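PDB 3TPF: ornithine carbamoyltransferase, anabolic from Campylobacter jejuni subsp. jejuni, which catalyses the reversible transfer of the carbamoyl group from carbamoyl phosphate to L-ornithine, giving L-citrulline and phosphate in arginine biosynthesis. Local coordinates for residues Ala166-Gly170 with Gln194-Ala200. Residues are numbered along the deposited sequence; the frame is centred on the assembly and turned at random.
Sequences AAILG and QALISGA
In the Rossmann-like Asp/Orn-binding domain, the C-terminal ends of two neighbouring helices, 157-169 and 185-198, meet where Ser198 reaches across to Ala167. Its OG donates a hydrogen bond of 2.8 Å to Ala167 O, a carbonyl of the last helical turn; the donor stands 30° out of the carbonyl plane. With chi1 at 78°, OG of Ser198 stays close to its own backbone, where it also accepts a bent bond from Ala200 N (3.2 Å, 137° at the hydrogen), closing an ST turn over Gly199. One turn back, Gln194 lays its CB against the methyl of Ala167, CB to CB 3.9 Å; its CG lies loosely beside Ile168 CG1 (4.4 Å), and the bend at chi2 brings OE1 near Ile168 CA. Gly170 and Gly199 end their helices with positive phi, and the bare CA of Gly170 lies 3.5 Å from Ser198 OG. Ala200 CB rests over Ala166 O and Ala167 CA, and Ile202 of strand 201-205 touches Ala167 and Ala195; Ile168 and Leu169, of helix 157-169, pack on helix 13-28. One hydroxyl thus serves as donor and acceptor, tying a carbonyl ending one helix to the turn leaving the other, where small residues allow close approach.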
# COMPACT_ATOMS: atom_id res chain seq x y z
N ALA B 166 9.52 28.60 18.18
CA ALA B 166 10.31 29.28 19.22
C ALA B 166 9.59 30.58 19.60
O ALA B 166 9.39 30.93 20.77
CB ALA B 166 11.68 29.57 18.66
N ALA B 167 9.15 31.23 18.54
CA ALA B 167 8.53 32.52 18.61
C ALA B 167 7.23 32.45 19.40
O ALA B 167 6.90 33.40 20.20
CB ALA B 167 8.23 33.04 17.19
N ILE B 168 6.48 31.38 19.16
CA ILE B 168 5.18 31.25 19.81
C ILE B 168 5.38 30.89 21.26
O ILE B 168 4.77 31.47 22.16
CB ILE B 168 4.26 30.23 19.13
CG1 ILE B 168 3.85 30.72 17.74
CG2 ILE B 168 3.01 30.04 19.96
CD1 ILE B 168 3.20 29.74 16.81
N LEU B 169 6.30 29.96 21.48
CA LEU B 169 6.42 29.33 22.79
C LEU B 169 7.14 30.17 23.80
O LEU B 169 6.96 29.98 25.01
CB LEU B 169 7.09 28.01 22.64
CG LEU B 169 6.23 26.82 22.11
CD1 LEU B 169 7.21 25.65 22.05
CD2 LEU B 169 5.04 26.41 22.96
N GLY B 170 7.95 31.11 23.31
CA GLY B 170 8.77 31.99 24.17
C GLY B 170 10.21 31.49 24.43
O GLY B 170 10.88 31.90 25.38
N GLN B 194 5.55 37.79 17.04
CA GLN B 194 5.21 36.81 18.07
C GLN B 194 6.14 36.88 19.27
O GLN B 194 5.70 36.66 20.40
CB GLN B 194 5.20 35.40 17.50
CG GLN B 194 3.85 35.02 16.96
CD GLN B 194 2.79 35.01 18.03
OE1 GLN B 194 3.09 34.93 19.22
NE2 GLN B 194 1.52 35.11 17.61
N ALA B 195 7.43 37.15 19.03
CA ALA B 195 8.40 37.20 20.13
C ALA B 195 7.94 38.29 21.13
O ALA B 195 7.98 38.08 22.34
CB ALA B 195 9.79 37.48 19.61
N LEU B 196 7.48 39.43 20.62
CA LEU B 196 6.99 40.52 21.48
C LEU B 196 5.99 40.05 22.52
O LEU B 196 6.09 40.40 23.69
CB LEU B 196 6.34 41.64 20.64
CG LEU B 196 7.08 42.91 20.34
CD1 LEU B 196 6.20 43.66 19.37
CD2 LEU B 196 7.31 43.59 21.65
N ILE B 197 5.02 39.28 22.06
CA ILE B 197 3.95 38.77 22.94
C ILE B 197 4.52 37.79 23.94
O ILE B 197 4.25 37.91 25.12
CB ILE B 197 2.86 38.02 22.11
CG1 ILE B 197 1.98 39.03 21.37
CG2 ILE B 197 2.02 37.04 22.94
CD1 ILE B 197 1.17 39.91 22.33
N SER B 198 5.31 36.85 23.44
CA SER B 198 5.80 35.70 24.23
C SER B 198 7.13 35.85 24.97
O SER B 198 7.54 34.95 25.70
CB SER B 198 6.03 34.51 23.32
OG SER B 198 7.25 34.69 22.64
N GLY B 199 7.83 36.93 24.69
CA GLY B 199 9.19 37.14 25.20
C GLY B 199 10.28 36.27 24.64
O GLY B 199 11.27 36.02 25.30
N ALA B 200 10.11 35.77 23.43
CA ALA B 200 11.16 35.02 22.73
C ALA B 200 12.43 35.84 22.54
O ALA B 200 12.41 37.03 22.13
CB ALA B 200 10.69 34.52 21.40